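Local coordinates for protein putative hexose oxidase (Nonomuraea sp. ATCC 39727, PDB 5AWV) that probably oxidises a sugar of teicoplanin-type glycopeptide antibiotics, using covalently bound FAD as its cofactor, at residues P29-Y42 against E57-Q69. Sequence-based numbering, arbitrary orientation.
Sequences PAGPVKVTPDDPRY and EPDYIHLVGSTQQ
The H62 and Y60 rings of strand 60-63 both meet the side chain of K34. Its CG sits 3.8 Å from the centroid of the H62 ring, over the centre of one face, a CH-pi contact. The chain then bends and sets NZ over one face of Y60, offset toward the rim, 4.3 Å from the ring centroid. This is a cation-pi contact, and E76 gives the same ammonium a salt bridge. P32 CB meets the edge of H62. At the edge of the Y42 ring, near its plane, P58 O accepts from Y42 OH at 2.7 Å, in the carbonyl plane and on a lone pair. Y42 CG, anti to the backbone N (chi1 179°), carries the ring to P58.

Strands 33-35 and 60-63 pair antiparallel. V33 and L63 exchange two backbone hydrogen bonds, as do V35 and I61. V35 CG2 touches L63 CD1 on the sheet face away from K34 and H62.

Beyond the strands, the amide of Q69 ties segment 29-42 to G65. Q69 NE2 donates to A30 O at 3.0 Å, nearly straight at 167° and within the amide plane. Q69 OE1 accepts from G65 N, which comes from above the carbonyl plane. A water bridges A30 N and G65 O.

Within this chain strand 33-35 is an outer strand of a four-stranded mixed sheet. Strand 60-63, in the FAD-binding family region, separates it from strand 104-107. Helix 67-80 packs against Y60 and H62, while L45 of helix 42-46 covers V35, I61 and L63. W142 and G141 of the second subunit pack on A30 and V33, respectively.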
loop_
_atom_site.group_PDB
_atom_site.type_symbol
_atom_site.label_atom_id
_atom_site.label_comp_id
_atom_site.label_asym_id
_atom_site.label_seq_id
_atom_site.Cartn_x
_atom_site.Cartn_y
_atom_site.Cartn_z
ATOM N N PRO A 29 8.829 -16.832 -18.797
ATOM C CA PRO A 29 8.560 -15.500 -18.272
ATOM C C PRO A 29 9.031 -14.404 -19.183
ATOM O O PRO A 29 9.999 -14.554 -19.932
ATOM C CB PRO A 29 9.327 -15.507 -16.923
ATOM C CG PRO A 29 10.387 -16.530 -17.089
ATOM C CD PRO A 29 9.778 -17.604 -17.944
ATOM N N ALA A 30 8.414 -13.254 -19.097
ATOM C CA ALA A 30 9.023 -12.064 -19.678
ATOM C C ALA A 30 10.296 -11.660 -18.872
ATOM O O ALA A 30 10.580 -12.210 -17.821
ATOM C CB ALA A 30 8.001 -10.964 -19.651
ATOM N N GLY A 31 11.061 -10.737 -19.430
ATOM C CA GLY A 31 12.301 -10.230 -18.871
ATOM C C GLY A 31 13.497 -11.166 -19.024
ATOM O O GLY A 31 13.342 -12.250 -19.536
ATOM N N PRO A 32 14.655 -10.795 -18.524
ATOM C CA PRO A 32 14.885 -9.559 -17.768
ATOM C C PRO A 32 15.210 -8.447 -18.714
ATOM O O PRO A 32 15.622 -8.748 -19.813
ATOM C CB PRO A 32 16.108 -9.911 -16.930
ATOM C CG PRO A 32 16.840 -10.950 -17.774
ATOM C CD PRO A 32 15.749 -11.775 -18.354
ATOM N N VAL A 33 15.031 -7.190 -18.344
ATOM C CA VAL A 33 15.443 -6.126 -19.165
ATOM C C VAL A 33 16.194 -5.107 -18.314
ATOM O O VAL A 33 15.652 -4.556 -17.356
ATOM C CB VAL A 33 14.260 -5.377 -19.852
ATOM C CG1 VAL A 33 14.770 -4.455 -20.934
ATOM C CG2 VAL A 33 13.223 -6.348 -20.417
ATOM N N LYS A 34 17.394 -4.736 -18.723
ATOM C CA LYS A 34 18.085 -3.642 -18.067
ATOM C C LYS A 34 17.841 -2.417 -18.866
ATOM O O LYS A 34 18.323 -2.330 -19.955
ATOM C CB LYS A 34 19.594 -3.869 -17.992
ATOM C CG LYS A 34 20.010 -4.628 -16.761
ATOM C CD LYS A 34 20.698 -5.961 -17.046
ATOM C CE LYS A 34 21.881 -6.198 -16.111
ATOM N NZ LYS A 34 22.881 -5.073 -16.200
ATOM N N VAL A 35 17.123 -1.457 -18.311
ATOM C CA VAL A 35 16.729 -0.247 -18.965
ATOM C C VAL A 35 17.683 0.872 -18.466
ATOM O O VAL A 35 17.558 1.385 -17.345
ATOM C CB VAL A 35 15.269 0.120 -18.610
ATOM C CG1 VAL A 35 14.848 1.411 -19.287
ATOM C CG2 VAL A 35 14.370 -1.050 -18.999
ATOM N N THR A 36 18.604 1.269 -19.362
ATOM C CA THR A 36 19.547 2.271 -19.088
ATOM C C THR A 36 18.967 3.573 -19.625
ATOM O O THR A 36 18.021 3.553 -20.420
ATOM C CB THR A 36 20.876 1.861 -19.794
ATOM O OG1 THR A 36 20.619 1.573 -21.159
ATOM C CG2 THR A 36 21.415 0.576 -19.204
ATOM N N PRO A 37 19.592 4.711 -19.309
ATOM C CA PRO A 37 19.151 6.015 -19.687
ATOM C C PRO A 37 18.949 6.261 -21.177
ATOM O O PRO A 37 18.202 7.096 -21.530
ATOM C CB PRO A 37 20.266 6.910 -19.159
ATOM C CG PRO A 37 20.722 6.216 -17.980
ATOM C CD PRO A 37 20.828 4.829 -18.509
ATOM N N ASP A 38 19.574 5.506 -22.032
ATOM C CA ASP A 38 19.335 5.687 -23.442
ATOM C C ASP A 38 18.152 4.879 -23.944
ATOM O O ASP A 38 17.776 5.049 -25.082
ATOM C CB ASP A 38 20.580 5.268 -24.220
ATOM C CG ASP A 38 21.046 3.897 -23.816
ATOM O OD1 ASP A 38 21.047 3.622 -22.589
ATOM O OD2 ASP A 38 21.362 3.080 -24.680
ATOM N N ASP A 39 17.638 3.950 -23.148
ATOM C CA ASP A 39 16.492 3.117 -23.558
ATOM C C ASP A 39 15.261 3.983 -23.510
ATOM O O ASP A 39 15.096 4.816 -22.632
ATOM C CB ASP A 39 16.405 1.912 -22.630
ATOM C CG ASP A 39 15.317 0.955 -22.992
ATOM O OD1 ASP A 39 14.109 1.312 -22.916
ATOM O OD2 ASP A 39 15.664 -0.162 -23.330
ATOM N N PRO A 40 14.388 3.864 -24.513
ATOM C CA PRO A 40 13.218 4.724 -24.492
ATOM C C PRO A 40 12.240 4.447 -23.316
ATOM O O PRO A 40 11.445 5.289 -23.048
ATOM C CB PRO A 40 12.493 4.356 -25.794
ATOM C CG PRO A 40 13.046 3.092 -26.221
ATOM C CD PRO A 40 14.430 2.995 -25.685
ATOM N N ARG A 41 12.269 3.268 -22.701
ATOM C CA ARG A 41 11.479 3.015 -21.494
ATOM C C ARG A 41 11.975 3.731 -20.236
ATOM O O ARG A 41 11.266 3.796 -19.194
ATOM C CB ARG A 41 11.420 1.499 -21.194
ATOM C CG ARG A 41 10.700 0.746 -22.283
ATOM C CD ARG A 41 10.989 -0.710 -22.310
ATOM N NE ARG A 41 12.299 -1.003 -22.811
ATOM C CZ ARG A 41 12.684 -2.210 -23.183
ATOM N NH1 ARG A 41 11.899 -3.319 -23.058
ATOM N NH2 ARG A 41 13.913 -2.311 -23.642
ATOM N N TYR A 42 13.200 4.245 -20.257
ATOM C CA TYR A 42 13.819 4.697 -18.972
ATOM C C TYR A 42 13.045 5.764 -18.220
ATOM O O TYR A 42 12.791 5.636 -17.000
ATOM C CB TYR A 42 15.270 5.205 -19.225
ATOM C CG TYR A 42 16.002 5.719 -18.022
ATOM C CD1 TYR A 42 16.625 4.870 -17.138
ATOM C CD2 TYR A 42 16.079 7.075 -17.791
ATOM C CE1 TYR A 42 17.334 5.370 -16.022
ATOM C CE2 TYR A 42 16.777 7.590 -16.687
ATOM C CZ TYR A 42 17.399 6.728 -15.813
ATOM O OH TYR A 42 18.061 7.269 -14.721
ATOM N N GLU A 57 17.892 9.293 -10.309
ATOM C CA GLU A 57 18.545 9.138 -11.606
ATOM C C GLU A 57 19.341 7.820 -11.528
ATOM O O GLU A 57 20.535 7.824 -11.352
ATOM C CB GLU A 57 19.458 10.382 -11.874
ATOM C CG GLU A 57 20.060 10.463 -13.278
ATOM C CD GLU A 57 18.983 10.598 -14.373
ATOM O OE1 GLU A 57 17.965 11.296 -14.085
ATOM O OE2 GLU A 57 19.157 9.998 -15.486
ATOM N N PRO A 58 18.652 6.683 -11.588
ATOM C CA PRO A 58 19.397 5.464 -11.440
ATOM C C PRO A 58 20.290 5.149 -12.661
ATOM O O PRO A 58 19.964 5.541 -13.782
ATOM C CB PRO A 58 18.293 4.390 -11.288
ATOM C CG PRO A 58 17.094 5.016 -11.877
ATOM C CD PRO A 58 17.189 6.456 -11.668
ATOM N N ASP A 59 21.338 4.372 -12.424
ATOM C CA ASP A 59 22.162 3.837 -13.524
ATOM C C ASP A 59 21.331 2.992 -14.480
ATOM O O ASP A 59 21.492 3.068 -15.706
ATOM C CB ASP A 59 23.322 2.996 -12.982
ATOM C CG ASP A 59 24.344 3.828 -12.176
ATOM O OD1 ASP A 59 24.367 5.091 -12.236
ATOM O OD2 ASP A 59 25.124 3.216 -11.475
ATOM N N TYR A 60 20.465 2.135 -13.917
ATOM C CA TYR A 60 19.541 1.419 -14.768
ATOM C C TYR A 60 18.338 1.056 -13.960
ATOM O O TYR A 60 18.411 1.087 -12.712
ATOM C CB TYR A 60 20.152 0.140 -15.414
ATOM C CG TYR A 60 20.801 -0.878 -14.535
ATOM C CD1 TYR A 60 22.163 -0.747 -14.117
ATOM C CD2 TYR A 60 20.107 -2.035 -14.143
ATOM C CE1 TYR A 60 22.752 -1.726 -13.299
ATOM C CE2 TYR A 60 20.682 -2.945 -13.334
ATOM C CZ TYR A 60 22.014 -2.804 -12.905
ATOM O OH TYR A 60 22.520 -3.811 -12.044
ATOM N N ILE A 61 17.267 0.688 -14.651
ATOM C CA ILE A 61 16.105 0.053 -14.022
ATOM C C ILE A 61 15.971 -1.394 -14.570
ATOM O O ILE A 61 15.925 -1.615 -15.760
ATOM C CB ILE A 61 14.855 0.933 -14.287
ATOM C CG1 ILE A 61 15.116 2.314 -13.729
ATOM C CG2 ILE A 61 13.595 0.349 -13.646
ATOM C CD1 ILE A 61 14.174 3.414 -14.119
ATOM N N HIS A 62 15.921 -2.369 -13.684
ATOM C CA HIS A 62 15.904 -3.760 -14.033
ATOM C C HIS A 62 14.496 -4.307 -13.920
ATOM O O HIS A 62 13.926 -4.461 -12.786
ATOM C CB HIS A 62 16.873 -4.457 -13.073
ATOM C CG HIS A 62 17.591 -5.623 -13.638
ATOM N ND1 HIS A 62 18.755 -6.113 -13.079
ATOM C CD2 HIS A 62 17.284 -6.451 -14.664
ATOM C CE1 HIS A 62 19.146 -7.173 -13.760
ATOM N NE2 HIS A 62 18.265 -7.405 -14.718
ATOM N N LEU A 63 13.920 -4.581 -15.084
ATOM C CA LEU A 63 12.626 -5.266 -15.159
ATOM C C LEU A 63 12.805 -6.731 -15.041
ATOM O O LEU A 63 13.622 -7.316 -15.777
ATOM C CB LEU A 63 11.965 -4.983 -16.519
ATOM C CG LEU A 63 11.376 -3.604 -16.651
ATOM C CD1 LEU A 63 11.036 -3.266 -18.109
ATOM C CD2 LEU A 63 10.127 -3.385 -15.781
ATOM N N VAL A 64 12.069 -7.341 -14.112
ATOM C CA VAL A 64 12.230 -8.714 -13.828
ATOM C C VAL A 64 10.870 -9.457 -13.914
ATOM O O VAL A 64 9.881 -8.991 -13.406
ATOM C CB VAL A 64 12.859 -8.908 -12.432
ATOM C CG1 VAL A 64 14.278 -8.392 -12.406
ATOM C CG2 VAL A 64 12.027 -8.242 -11.322
ATOM N N GLY A 65 10.867 -10.614 -14.552
ATOM C CA GLY A 65 9.673 -11.435 -14.791
ATOM C C GLY A 65 9.628 -12.753 -14.094
ATOM O O GLY A 65 8.680 -13.523 -14.286
ATOM N N SER A 66 10.601 -13.007 -13.190
ATOM C CA SER A 66 10.598 -14.211 -12.385
ATOM C C SER A 66 11.430 -14.100 -11.135
ATOM O O SER A 66 12.245 -13.258 -11.067
ATOM C CB SER A 66 11.149 -15.413 -13.189
ATOM O OG SER A 66 12.580 -15.326 -13.312
ATOM N N THR A 67 11.231 -15.032 -10.211
ATOM C CA THR A 67 11.994 -15.066 -8.926
ATOM C C THR A 67 13.482 -15.210 -9.240
ATOM O O THR A 67 14.328 -14.491 -8.667
ATOM C CB THR A 67 11.480 -16.178 -8.037
ATOM O OG1 THR A 67 10.133 -15.889 -7.731
ATOM C CG2 THR A 67 12.282 -16.310 -6.758
ATOM N N GLN A 68 13.823 -16.080 -10.211
ATOM C CA GLN A 68 15.250 -16.242 -10.583
ATOM C C GLN A 68 15.847 -14.970 -11.115
ATOM O O GLN A 68 16.971 -14.619 -10.843
ATOM C CB GLN A 68 15.474 -17.394 -11.600
ATOM C CG GLN A 68 16.960 -17.599 -11.994
ATOM C CD GLN A 68 17.808 -17.992 -10.768
ATOM O OE1 GLN A 68 18.857 -17.368 -10.468
ATOM N NE2 GLN A 68 17.299 -18.952 -9.995
ATOM N N GLN A 69 15.139 -14.285 -11.979
ATOM C CA GLN A 69 15.603 -13.035 -12.423
ATOM C C GLN A 69 15.787 -12.009 -11.318
ATOM O O GLN A 69 16.727 -11.179 -11.378
ATOM C CB GLN A 69 14.620 -12.439 -13.423
ATOM C CG GLN A 69 14.693 -13.079 -14.813
ATOM C CD GLN A 69 13.562 -12.546 -15.713
ATOM O OE1 GLN A 69 13.332 -11.362 -15.780
ATOM N NE2 GLN A 69 12.873 -13.419 -16.358
HETATM O O HOH W 1 7.072 -13.109 -16.712
#